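Local coordinates for UPF0098 protein CT_736 (Chlamydia trachomatis, PDB 3N08), which is of unknown function but belongs to the phosphatidylethanolamine-binding protein family and is a bacterial homologue of the Raf kinase inhibitor protein, at residues B[9-14]-B[144-149]; B[66-71]-B[86-91]; B[31-36]-B[75-80]; B[113-118]-B[138-143]. One frame throughout, in Å; residues are numbered along the deposited sequence.

In the fold
Contact 1 is the most buried of the four: there the loop 9-14 lies across strand 140-150, held by a tyrosine-carboxylate bond and packed aromatics. Contact 4 uses an earlier part of that strand, pairing it with strand 108-117, and ends in a polar, partly exposed loop pair, Asp118 and His139. Both contacts also touch the second subunit. Contact 2 adds the short edge strand 87-88 to the same sheet; its centre is about 19 Å from that of contact 1. Contact 3 belongs to the separate three-stranded sheet, where backbone bonds join two strands with an apolar inner and a polar outer face. Its leucines and phenylalanine meet side chains of contacts 1, 2 and 4.

Contact 1 (B[9-14]-B[144-149]); sequences QAFSYG and AELMGT
Tyr13 lies against strand 144-149 with its ring over Met147 and its hydroxyl on Glu145. From CB, the first torsion sets CG anti to the backbone N (chi1 -166°), which lays the ring across the strand. CD2 comes 3.5 Å from Met147 N, and CE2 skims the same backbone. CZ is 3.6 Å from Met147 CB, whose C-H points at the ring face in a CH-pi contact set toward the rim. At the tip, OH donates to Glu145 OE2 at 2.6 Å, with the ring and carboxylate planes 28° apart. The Met147 chain bends back beyond CG, laying SD and CE beside Gly14 CA.

Next along the loop, Gly14 N bonds to Met147 O (2.8 Å). Its positive phi of 81° suits a glycine. A water joins Gly14 O to Thr149 OG1. Phe11 fills the other flank: CE2 rests 3.6 Å from Gly148 CA, where the bare glycine leaves room for the ring, and both CE2 and CZ touch Leu146 CD2. Tyr111 of strand 108-117 packs on Tyr13 and Glu145, while Glu40 of the second subunit packs on Tyr13 and Met147. The short bond from a neutral phenol to a carboxylate oxygen would probably favour the ionised form of Glu145, adding a side-chain anchor to the backbone bond from Gly14.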
loop_
_atom_site.group_PDB
_atom_site.type_symbol
_atom_site.label_atom_id
_atom_site.label_comp_id
_atom_site.label_asym_id
_atom_site.label_seq_id
_atom_site.Cartn_x
_atom_site.Cartn_y
_atom_site.Cartn_z
ATOM N N GLN B 9 6.484 -11.171 -1.486
ATOM C CA GLN B 9 6.207 -12.212 -2.468
ATOM C C GLN B 9 5.721 -13.495 -1.801
ATOM O O GLN B 9 5.105 -14.337 -2.458
ATOM C CB GLN B 9 7.448 -12.514 -3.311
ATOM C CG GLN B 9 7.962 -11.316 -4.103
ATOM C CD GLN B 9 9.456 -11.390 -4.423
ATOM O OE1 GLN B 9 10.228 -12.079 -3.743
ATOM N NE2 GLN B 9 9.869 -10.671 -5.461
ATOM N N ALA B 10 5.949 -13.622 -0.500
ATOM C CA ALA B 10 5.665 -14.847 0.224
ATOM C C ALA B 10 4.235 -14.920 0.749
ATOM O O ALA B 10 3.748 -16.031 1.049
ATOM C CB ALA B 10 6.660 -15.031 1.378
ATOM N N PHE B 11 3.552 -13.788 0.913
ATOM C CA PHE B 11 2.194 -13.800 1.448
ATOM C C PHE B 11 1.544 -12.455 1.226
ATOM O O PHE B 11 2.207 -11.414 1.272
ATOM C CB PHE B 11 2.128 -14.136 2.944
ATOM C CG PHE B 11 2.906 -13.209 3.825
ATOM C CD1 PHE B 11 4.271 -13.369 4.009
ATOM C CD2 PHE B 11 2.266 -12.176 4.495
ATOM C CE1 PHE B 11 4.976 -12.482 4.835
ATOM C CE2 PHE B 11 2.972 -11.309 5.305
ATOM C CZ PHE B 11 4.317 -11.455 5.475
ATOM N N SER B 12 0.232 -12.499 1.017
ATOM C CA SER B 12 -0.582 -11.306 0.891
ATOM C C SER B 12 -1.181 -10.913 2.244
ATOM O O SER B 12 -1.160 -11.693 3.197
ATOM C CB SER B 12 -1.697 -11.541 -0.127
ATOM O OG SER B 12 -1.147 -11.768 -1.410
ATOM N N TYR B 13 -1.734 -9.708 2.304
ATOM C CA TYR B 13 -2.236 -9.172 3.560
ATOM C C TYR B 13 -3.257 -10.114 4.220
ATOM O O TYR B 13 -4.262 -10.478 3.629
ATOM C CB TYR B 13 -2.847 -7.776 3.357
ATOM C CG TYR B 13 -3.070 -7.060 4.658
ATOM C CD1 TYR B 13 -4.139 -7.392 5.457
ATOM C CD2 TYR B 13 -2.190 -6.076 5.110
ATOM C CE1 TYR B 13 -4.340 -6.769 6.659
ATOM C CE2 TYR B 13 -2.382 -5.447 6.296
ATOM C CZ TYR B 13 -3.440 -5.810 7.077
ATOM O OH TYR B 13 -3.634 -5.169 8.284
ATOM N N GLY B 14 -2.969 -10.468 5.464
ATOM C CA GLY B 14 -3.872 -11.274 6.265
ATOM C C GLY B 14 -3.785 -12.758 5.970
ATOM O O GLY B 14 -4.585 -13.512 6.528
ATOM N N ALA B 144 3.574 2.484 5.762
ATOM C CA ALA B 144 2.892 1.395 5.093
ATOM C C ALA B 144 2.813 0.205 6.035
ATOM O O ALA B 144 3.548 0.128 7.023
ATOM C CB ALA B 144 3.592 1.027 3.807
ATOM N N GLU B 145 1.906 -0.715 5.754
ATOM C CA GLU B 145 1.645 -1.826 6.664
ATOM C C GLU B 145 1.382 -3.093 5.874
ATOM O O GLU B 145 0.675 -3.060 4.867
ATOM C CB GLU B 145 0.417 -1.516 7.522
ATOM C CG GLU B 145 -0.097 -2.662 8.407
ATOM C CD GLU B 145 -1.399 -2.297 9.154
ATOM O OE1 GLU B 145 -1.458 -1.225 9.800
ATOM O OE2 GLU B 145 -2.353 -3.080 9.085
ATOM N N LEU B 146 1.937 -4.196 6.356
ATOM C CA LEU B 146 1.649 -5.534 5.869
ATOM C C LEU B 146 1.357 -6.392 7.093
ATOM O O LEU B 146 1.887 -6.143 8.151
ATOM C CB LEU B 146 2.858 -6.062 5.088
ATOM C CG LEU B 146 2.780 -7.516 4.636
ATOM C CD1 LEU B 146 1.685 -7.748 3.572
ATOM C CD2 LEU B 146 4.140 -7.916 4.062
ATOM N N MET B 147 0.498 -7.382 6.949
ATOM C CA MET B 147 0.236 -8.315 8.040
ATOM C C MET B 147 0.162 -9.704 7.458
ATOM O O MET B 147 -0.359 -9.899 6.381
ATOM C CB MET B 147 -1.075 -7.953 8.760
ATOM C CG MET B 147 -1.354 -8.836 10.004
ATOM S SD MET B 147 -2.337 -10.360 9.671
ATOM C CE MET B 147 -3.999 -9.604 9.640
ATOM N N GLY B 148 0.727 -10.677 8.169
ATOM C CA GLY B 148 0.516 -12.088 7.858
ATOM C C GLY B 148 0.274 -12.858 9.133
ATOM O O GLY B 148 0.645 -12.384 10.207
ATOM N N THR B 149 -0.297 -14.051 9.022
ATOM C CA THR B 149 -0.605 -14.832 10.208
ATOM C C THR B 149 0.323 -16.050 10.327
ATOM O O THR B 149 0.931 -16.495 9.352
ATOM C CB THR B 149 -2.064 -15.312 10.193
ATOM O OG1 THR B 149 -2.277 -16.156 9.055
ATOM C CG2 THR B 149 -3.017 -14.133 10.135
HETATM O O HOH W 1 -4.585 -16.098 7.649
#

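Contact 2 (B[66-71]-B[86-91]); sequences WIVYNL and AVQGLN
Tyr69 and Val87 form the tight end of this antiparallel pairing. Their side chains run side by side on one face of the sheet, and Val87 CB sits over the tyrosine ring in a CH-pi contact, 3.8 Å from the centroid. Val87 CG1 presses on Tyr69 CE1 at 3.4 Å; a beta-branched residue suits this place because its branched CB and methyls spread over one face of the ring. With CG between the backbone N and carbonyl carbon (chi1 75°), Tyr69 folds its ring against its neighbour, and its OH bonds to the carbonyls of Glu124 and Ser122. The backbones bond both ways, Tyr69 N to Val87 O at 2.8 Å and Val87 N to Tyr69 O at 2.9 Å. Small Ala86 fits beside them, its CB 3.6 Å from Leu71 CD2 and close to Val68 CG1.

The other end is looser. Gly89 N still reaches Ile67 O (2.9 Å), but a water then stands between the chains, accepting from Ile67 N and donating to Gly89 O, and Leu90 turns away. Here Gln88 makes a side-chain bond: its chain, extended beyond CG, brings OE1 to Trp66 NE1 at 2.9 Å, close to the indole plane, with ring and amide planes 68° apart.

Strand 87-88 is one of the two outermost strands of the six-stranded sheet. Its partner 63-71 corners at Asn70, whose left-handed backbone (phi 61°) suits asparagine, and Asn70 and Leu71 together face Leu44 in a G1 beta bulge.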
loop_
_atom_site.group_PDB
_atom_site.type_symbol
_atom_site.label_atom_id
_atom_site.label_comp_id
_atom_site.label_asym_id
_atom_site.label_seq_id
_atom_site.Cartn_x
_atom_site.Cartn_y
_atom_site.Cartn_z
ATOM N N TRP B 66 11.219 -7.792 15.121
ATOM C CA TRP B 66 12.299 -7.277 14.282
ATOM C C TRP B 66 12.247 -5.763 14.267
ATOM O O TRP B 66 11.177 -5.184 14.070
ATOM C CB TRP B 66 12.154 -7.805 12.850
ATOM C CG TRP B 66 13.418 -7.860 12.026
ATOM C CD1 TRP B 66 14.696 -7.694 12.453
ATOM C CD2 TRP B 66 13.489 -8.152 10.624
ATOM N NE1 TRP B 66 15.571 -7.854 11.381
ATOM C CE2 TRP B 66 14.849 -8.138 10.258
ATOM C CE3 TRP B 66 12.528 -8.417 9.647
ATOM C CZ2 TRP B 66 15.279 -8.375 8.934
ATOM C CZ3 TRP B 66 12.954 -8.666 8.340
ATOM C CH2 TRP B 66 14.314 -8.640 8.000
ATOM N N ILE B 67 13.416 -5.141 14.394
ATOM C CA ILE B 67 13.597 -3.729 14.167
ATOM C C ILE B 67 14.765 -3.533 13.211
ATOM O O ILE B 67 15.879 -4.035 13.454
ATOM C CB ILE B 67 13.915 -3.013 15.490
ATOM C CG1 ILE B 67 12.690 -3.045 16.412
ATOM C CG2 ILE B 67 14.383 -1.574 15.235
ATOM C CD1 ILE B 67 12.901 -2.341 17.745
ATOM N N VAL B 68 14.514 -2.725 12.190
ATOM C CA VAL B 68 15.566 -2.311 11.264
ATOM C C VAL B 68 15.390 -0.821 11.007
ATOM O O VAL B 68 14.295 -0.367 10.741
ATOM C CB VAL B 68 15.489 -3.044 9.914
ATOM C CG1 VAL B 68 16.639 -2.630 9.011
ATOM C CG2 VAL B 68 15.507 -4.549 10.118
ATOM N N TYR B 69 16.467 -0.046 11.072
ATOM C CA TYR B 69 16.353 1.351 10.729
ATOM C C TYR B 69 17.569 1.805 9.932
ATOM O O TYR B 69 18.573 1.099 9.840
ATOM C CB TYR B 69 16.108 2.228 11.975
ATOM C CG TYR B 69 17.304 2.448 12.869
ATOM C CD1 TYR B 69 17.609 1.563 13.893
ATOM C CD2 TYR B 69 18.101 3.572 12.702
ATOM C CE1 TYR B 69 18.701 1.787 14.723
ATOM C CE2 TYR B 69 19.177 3.796 13.515
ATOM C CZ TYR B 69 19.464 2.912 14.519
ATOM O OH TYR B 69 20.551 3.174 15.317
ATOM N N ASN B 70 17.463 3.001 9.356
ATOM C CA ASN B 70 18.478 3.530 8.465
ATOM C C ASN B 70 18.683 2.668 7.230
ATOM O O ASN B 70 19.769 2.636 6.667
ATOM C CB ASN B 70 19.784 3.824 9.205
ATOM C CG ASN B 70 19.763 5.168 9.911
ATOM O OD1 ASN B 70 18.797 5.945 9.814
ATOM N ND2 ASN B 70 20.836 5.453 10.627
ATOM N N LEU B 71 17.626 1.999 6.803
ATOM C CA LEU B 71 17.638 1.371 5.495
ATOM C C LEU B 71 17.701 2.421 4.406
ATOM O O LEU B 71 17.122 3.500 4.545
ATOM C CB LEU B 71 16.361 0.594 5.293
ATOM C CG LEU B 71 16.303 -0.780 5.902
ATOM C CD1 LEU B 71 14.843 -1.189 6.030
ATOM C CD2 LEU B 71 17.099 -1.798 5.064
ATOM N N ALA B 86 21.920 -2.000 7.004
ATOM C CA ALA B 86 21.190 -1.025 7.807
ATOM C C ALA B 86 21.441 -1.427 9.251
ATOM O O ALA B 86 22.212 -2.343 9.519
ATOM C CB ALA B 86 19.694 -1.073 7.483
ATOM N N VAL B 87 20.790 -0.771 10.198
ATOM C CA VAL B 87 21.006 -1.044 11.609
ATOM C C VAL B 87 19.867 -1.909 12.112
ATOM O O VAL B 87 18.704 -1.610 11.868
ATOM C CB VAL B 87 21.060 0.256 12.431
ATOM C CG1 VAL B 87 21.404 -0.047 13.868
ATOM C CG2 VAL B 87 22.056 1.242 11.809
ATOM N N GLN B 88 20.199 -2.981 12.815
ATOM C CA GLN B 88 19.167 -3.787 13.467
ATOM C C GLN B 88 19.077 -3.447 14.936
ATOM O O GLN B 88 20.081 -3.227 15.625
ATOM C CB GLN B 88 19.398 -5.274 13.226
ATOM C CG GLN B 88 19.258 -5.614 11.742
ATOM C CD GLN B 88 19.396 -7.089 11.431
ATOM O OE1 GLN B 88 18.478 -7.873 11.653
ATOM N NE2 GLN B 88 20.541 -7.474 10.881
ATOM N N GLY B 89 17.844 -3.357 15.414
ATOM C CA GLY B 89 17.570 -3.041 16.802
ATOM C C GLY B 89 17.257 -4.300 17.577
ATOM O O GLY B 89 17.439 -5.420 17.081
ATOM N N LEU B 90 16.796 -4.104 18.807
ATOM C CA LEU B 90 16.513 -5.204 19.701
ATOM C C LEU B 90 15.090 -5.658 19.608
ATOM O O LEU B 90 14.170 -4.853 19.588
ATOM C CB LEU B 90 16.789 -4.779 21.135
ATOM C CG LEU B 90 18.229 -4.357 21.411
ATOM C CD1 LEU B 90 18.342 -3.967 22.877
ATOM C CD2 LEU B 90 19.245 -5.431 21.059
ATOM N N ASN B 91 14.907 -6.967 19.564
ATOM C CA ASN B 91 13.586 -7.538 19.669
ATOM C C ASN B 91 13.218 -7.663 21.154
ATOM O O ASN B 91 13.998 -7.313 22.032
ATOM C CB ASN B 91 13.530 -8.859 18.904
ATOM C CG ASN B 91 14.489 -9.891 19.455
ATOM O OD1 ASN B 91 14.621 -10.044 20.674
ATOM N ND2 ASN B 91 15.161 -10.622 18.561
HETATM O O HOH W 2 15.255 -6.778 15.868
#

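Contact 3 (B[31-36]-B[75-80]); sequences PLSFSD and VSNLAE
A short antiparallel beta pairing in the three-stranded sheet brings Leu32 opposite Leu78 as a hydrogen-bonded pair. Leu32 N donates to Leu78 O at 2.9 Å, and Leu78 N returns the bond to Leu32 O at 2.8 Å. A third bond, Phe34 N to Ser76 O, also 2.8 Å, is nearly straight at 174°. Between these, Ser33 and Asn77 form a non-hydrogen-bonded pair, with Ser33 CA making a C-H...O contact to Ser76 O.

On the face of Leu32 and Leu78 the packing is apolar. Phe34 swings CG beside its backbone N (chi1 -60°), which brings one ring edge across to the partner segment: CD1 is 3.9 Å from Val75 CG1, CE1 is 4.1 Å from Leu78 CD1, and Ser76 O lies at that edge in the ring plane. A large flat side chain serves well here, since its rim spans both aliphatic partners. Ser33 and Asn77 put small polar side chains on the reverse face, which is more accessible to solvent.

At the far end Pro31, with no amide proton to give, closes the pairing: its CA approaches Leu78 O at 3.2 Å, and its CD lies alongside Glu80 CB. The Glu80 carboxylate turns elsewhere, its OE1 bonding to Tyr21 OH. Strand 5-7 flanks 32-35 on the side away from 77-78, and the inward-facing Leu32 and Phe34 pack on strands 43-50 and 108-117, so that the small sheet stacks on the large one.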
loop_
_atom_site.group_PDB
_atom_site.type_symbol
_atom_site.label_atom_id
_atom_site.label_comp_id
_atom_site.label_asym_id
_atom_site.label_seq_id
_atom_site.Cartn_x
_atom_site.Cartn_y
_atom_site.Cartn_z
ATOM N N PRO B 31 10.942 -12.464 2.768
ATOM C CA PRO B 31 11.197 -11.439 1.755
ATOM C C PRO B 31 10.213 -10.287 1.892
ATOM O O PRO B 31 9.037 -10.483 2.180
ATOM C CB PRO B 31 10.990 -12.187 0.441
ATOM C CG PRO B 31 9.991 -13.238 0.779
ATOM C CD PRO B 31 10.274 -13.646 2.212
ATOM N N LEU B 32 10.706 -9.069 1.746
ATOM C CA LEU B 32 9.861 -7.885 1.787
ATOM C C LEU B 32 10.263 -6.933 0.698
ATOM O O LEU B 32 11.440 -6.845 0.348
ATOM C CB LEU B 32 10.039 -7.172 3.118
ATOM C CG LEU B 32 9.614 -7.974 4.353
ATOM C CD1 LEU B 32 10.101 -7.270 5.620
ATOM C CD2 LEU B 32 8.094 -8.108 4.388
ATOM N N SER B 33 9.288 -6.208 0.164
ATOM C CA SER B 33 9.504 -5.210 -0.888
ATOM C C SER B 33 8.933 -3.877 -0.481
ATOM O O SER B 33 7.794 -3.784 0.002
ATOM C CB SER B 33 8.813 -5.618 -2.184
ATOM O OG SER B 33 9.402 -6.794 -2.715
ATOM N N PHE B 34 9.719 -2.837 -0.679
ATOM C CA PHE B 34 9.313 -1.469 -0.441
ATOM C C PHE B 34 9.136 -0.819 -1.805
ATOM O O PHE B 34 9.997 -0.972 -2.687
ATOM C CB PHE B 34 10.400 -0.715 0.328
ATOM C CG PHE B 34 10.728 -1.308 1.670
ATOM C CD1 PHE B 34 11.575 -2.405 1.775
ATOM C CD2 PHE B 34 10.195 -0.780 2.833
ATOM C CE1 PHE B 34 11.882 -2.954 3.024
ATOM C CE2 PHE B 34 10.518 -1.305 4.070
ATOM C CZ PHE B 34 11.348 -2.397 4.167
ATOM N N SER B 35 8.040 -0.124 -2.031
ATOM C CA SER B 35 7.926 0.591 -3.285
ATOM C C SER B 35 7.127 1.858 -3.090
ATOM O O SER B 35 6.482 2.068 -2.064
ATOM C CB SER B 35 7.311 -0.292 -4.363
ATOM O OG SER B 35 5.973 -0.611 -4.034
ATOM N N ASP B 36 7.215 2.721 -4.081
ATOM C CA ASP B 36 6.562 4.023 -4.057
ATOM C C ASP B 36 7.016 4.841 -2.841
ATOM O O ASP B 36 6.247 5.565 -2.226
ATOM C CB ASP B 36 5.024 3.905 -4.100
ATOM C CG ASP B 36 4.522 3.165 -5.316
ATOM O OD1 ASP B 36 5.182 3.243 -6.368
ATOM O OD2 ASP B 36 3.444 2.539 -5.231
ATOM N N VAL B 75 16.225 0.775 -1.209
ATOM C CA VAL B 75 16.619 -0.614 -0.978
ATOM C C VAL B 75 15.795 -1.597 -1.817
ATOM O O VAL B 75 16.278 -2.650 -2.225
ATOM C CB VAL B 75 16.561 -0.973 0.524
ATOM C CG1 VAL B 75 15.137 -1.031 1.027
ATOM C CG2 VAL B 75 17.281 -2.306 0.785
ATOM N N SER B 76 14.562 -1.220 -2.100
ATOM C CA SER B 76 13.633 -2.025 -2.920
ATOM C C SER B 76 13.268 -3.366 -2.272
ATOM O O SER B 76 12.247 -3.472 -1.609
ATOM C CB SER B 76 14.187 -2.226 -4.330
ATOM O OG SER B 76 13.156 -2.588 -5.229
ATOM N N ASN B 77 14.086 -4.395 -2.440
ATOM C CA ASN B 77 13.778 -5.679 -1.814
ATOM C C ASN B 77 14.742 -6.027 -0.674
ATOM O O ASN B 77 15.917 -5.638 -0.682
ATOM C CB ASN B 77 13.759 -6.777 -2.889
ATOM C CG ASN B 77 13.486 -8.168 -2.321
ATOM O OD1 ASN B 77 12.382 -8.469 -1.848
ATOM N ND2 ASN B 77 14.490 -9.032 -2.394
ATOM N N LEU B 78 14.212 -6.708 0.334
ATOM C CA LEU B 78 15.019 -7.518 1.224
ATOM C C LEU B 78 14.691 -8.970 0.904
ATOM O O LEU B 78 13.555 -9.411 1.087
ATOM C CB LEU B 78 14.693 -7.231 2.686
ATOM C CG LEU B 78 14.950 -5.799 3.165
ATOM C CD1 LEU B 78 14.482 -5.638 4.599
ATOM C CD2 LEU B 78 16.438 -5.438 3.040
ATOM N N ALA B 79 15.680 -9.708 0.419
ATOM C CA ALA B 79 15.466 -11.103 0.105
ATOM C C ALA B 79 15.374 -11.908 1.399
ATOM O O ALA B 79 15.761 -11.432 2.475
ATOM C CB ALA B 79 16.594 -11.628 -0.762
ATOM N N GLU B 80 14.845 -13.113 1.309
ATOM C CA GLU B 80 14.669 -13.930 2.503
ATOM C C GLU B 80 16.037 -14.172 3.133
ATOM O O GLU B 80 17.015 -14.442 2.442
ATOM C CB GLU B 80 13.970 -15.255 2.170
ATOM C CG GLU B 80 14.752 -16.168 1.248
ATOM C CD GLU B 80 14.040 -17.484 0.960
ATOM O OE1 GLU B 80 12.804 -17.557 1.112
ATOM O OE2 GLU B 80 14.740 -18.449 0.576
HETATM O O HOH W 3 10.234 -3.170 -4.730
#

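Contact 4 (B[113-118]-B[138-143]); sequences YAYALD and GHIIAT
Tyr115 and Ile140 send their side chains the same way, lying side by side with Ile140 CD1 4.0 Å from Tyr115 CD2. Leu117, on the same face, slants across Ile140, and its CD2 meets Ile140 CG1 at 3.8 Å; the branched ends of leucine and isoleucine suit this apolar contact beside the buried Leu117. Thr143 also runs alongside Tyr115. Its OG1 donates to Ala114 O at 2.9 Å, but the residue was modelled in two conformers, so this bond may not always be present.

On the reverse face Ala116 CB touches Ile141 CG1 and Ala142 CB, its small size suiting the close neighbours on this face, Met4 and Ala41. Ile141 and Ala142 together oppose Ala116, a classic beta bulge: Ala116 N bonds to Ala142 O (2.9 Å), and Ala116 O takes Ile141 N (2.8 Å). The extra residue, with Ile141 psi near -18°, accentuates the strand's twist.

Beyond the bulge, Asp118 N reaches His139 O at 3.0 Å. The two side chains meet at about a right angle, their planes 66° apart; Asp118 OD1 comes to the imidazole edge, where the bond from His139 ND1 is weak (3.3 Å). Strand 43-50 pairs with 108-117 on its other side, and Met136 of helix 129-136 packs on Tyr115 and Leu117. Asp137 and Gly138 of the second subunit reach Thr143, where Asp137 OD1 accepts from its backbone N.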
loop_
_atom_site.group_PDB
_atom_site.type_symbol
_atom_site.label_atom_id
_atom_site.label_comp_id
_atom_site.label_asym_id
_atom_site.label_seq_id
_atom_site.Cartn_x
_atom_site.Cartn_y
_atom_site.Cartn_z
ATOM N N TYR B 113 5.491 -2.915 9.811
ATOM C CA TYR B 113 5.265 -1.493 9.611
ATOM C C TYR B 113 6.501 -0.891 8.977
ATOM O O TYR B 113 7.598 -1.061 9.493
ATOM C CB TYR B 113 5.014 -0.802 10.954
ATOM C CG TYR B 113 3.775 -1.284 11.661
ATOM C CD1 TYR B 113 2.524 -1.017 11.146
ATOM C CD2 TYR B 113 3.849 -2.017 12.825
ATOM C CE1 TYR B 113 1.360 -1.453 11.800
ATOM C CE2 TYR B 113 2.702 -2.437 13.486
ATOM C CZ TYR B 113 1.478 -2.160 12.954
ATOM O OH TYR B 113 0.342 -2.607 13.626
ATOM N N ALA B 114 6.307 -0.150 7.894
ATOM C CA ALA B 114 7.384 0.598 7.288
ATOM C C ALA B 114 7.146 2.090 7.486
ATOM O O ALA B 114 6.004 2.580 7.419
ATOM C CB ALA B 114 7.489 0.288 5.806
ATOM N N TYR B 115 8.226 2.815 7.704
ATOM C CA TYR B 115 8.193 4.258 7.867
ATOM C C TYR B 115 9.263 4.859 6.968
ATOM O O TYR B 115 10.405 4.454 7.040
ATOM C CB TYR B 115 8.482 4.656 9.333
ATOM C CG TYR B 115 7.642 3.935 10.366
ATOM C CD1 TYR B 115 8.008 2.681 10.810
ATOM C CD2 TYR B 115 6.507 4.505 10.911
ATOM C CE1 TYR B 115 7.264 2.007 11.764
ATOM C CE2 TYR B 115 5.757 3.819 11.879
ATOM C CZ TYR B 115 6.152 2.577 12.289
ATOM O OH TYR B 115 5.435 1.879 13.247
ATOM N N ALA B 116 8.893 5.869 6.185
ATOM C CA ALA B 116 9.860 6.661 5.436
ATOM C C ALA B 116 10.136 7.921 6.238
ATOM O O ALA B 116 9.204 8.623 6.654
ATOM C CB ALA B 116 9.307 7.036 4.059
ATOM N N LEU B 117 11.416 8.206 6.446
ATOM C CA LEU B 117 11.848 9.399 7.188
ATOM C C LEU B 117 12.560 10.387 6.275
ATOM O O LEU B 117 13.213 9.980 5.305
ATOM C CB LEU B 117 12.819 9.019 8.307
ATOM C CG LEU B 117 12.480 7.878 9.243
ATOM C CD1 LEU B 117 13.525 7.833 10.352
ATOM C CD2 LEU B 117 11.104 8.053 9.831
ATOM N N ASP B 118 12.474 11.670 6.610
ATOM C CA ASP B 118 13.228 12.692 5.882
ATOM C C ASP B 118 14.596 12.997 6.496
ATOM O O ASP B 118 15.185 14.051 6.221
ATOM C CB ASP B 118 12.404 13.970 5.774
ATOM C CG ASP B 118 12.046 14.548 7.129
ATOM O OD1 ASP B 118 12.583 14.134 8.179
ATOM O OD2 ASP B 118 11.233 15.504 7.137
ATOM N N GLY B 138 8.782 13.532 14.377
ATOM C CA GLY B 138 8.977 14.734 13.606
ATOM C C GLY B 138 9.539 14.494 12.212
ATOM O O GLY B 138 9.673 15.446 11.438
ATOM N N HIS B 139 9.860 13.243 11.877
ATOM C CA HIS B 139 10.575 12.965 10.639
ATOM C C HIS B 139 9.831 11.976 9.769
ATOM O O HIS B 139 10.308 11.665 8.680
ATOM C CB HIS B 139 11.968 12.411 10.941
ATOM C CG HIS B 139 12.783 13.287 11.832
ATOM N ND1 HIS B 139 13.217 14.531 11.442
ATOM C CD2 HIS B 139 13.251 13.097 13.085
ATOM C CE1 HIS B 139 13.901 15.085 12.426
ATOM N NE2 HIS B 139 13.939 14.236 13.434
ATOM N N ILE B 140 8.702 11.449 10.241
ATOM C CA ILE B 140 7.954 10.446 9.445
ATOM C C ILE B 140 7.134 11.113 8.349
ATOM O O ILE B 140 6.231 11.922 8.620
ATOM C CB ILE B 140 6.995 9.603 10.311
ATOM C CG1 ILE B 140 7.756 8.921 11.438
ATOM C CG2 ILE B 140 6.285 8.566 9.476
ATOM C CD1 ILE B 140 6.855 8.197 12.417
ATOM N N ILE B 141 7.419 10.762 7.101
ATOM C CA ILE B 141 6.707 11.356 5.988
ATOM C C ILE B 141 5.699 10.415 5.357
ATOM O O ILE B 141 4.773 10.874 4.689
ATOM C CB ILE B 141 7.672 11.979 4.955
ATOM C CG1 ILE B 141 8.561 10.939 4.283
ATOM C CG2 ILE B 141 8.485 13.106 5.618
ATOM C CD1 ILE B 141 9.515 11.558 3.244
ATOM N N ALA B 142 5.827 9.117 5.598
ATOM C CA ALA B 142 4.852 8.145 5.091
ATOM C C ALA B 142 4.995 6.856 5.859
ATOM O O ALA B 142 6.061 6.574 6.416
ATOM C CB ALA B 142 5.087 7.887 3.602
ATOM N N THR B 143 3.938 6.056 5.833
ATOM C CA THR B 143 3.973 4.756 6.451
ATOM C C THR B 143 3.307 3.756 5.516
ATOM O O THR B 143 2.605 4.149 4.569
ATOM C CB THR B 143 3.276 4.807 7.823
ATOM O OG1 THR B 143 3.559 3.632 8.596
ATOM C CG2 THR B 143 1.777 4.995 7.645
#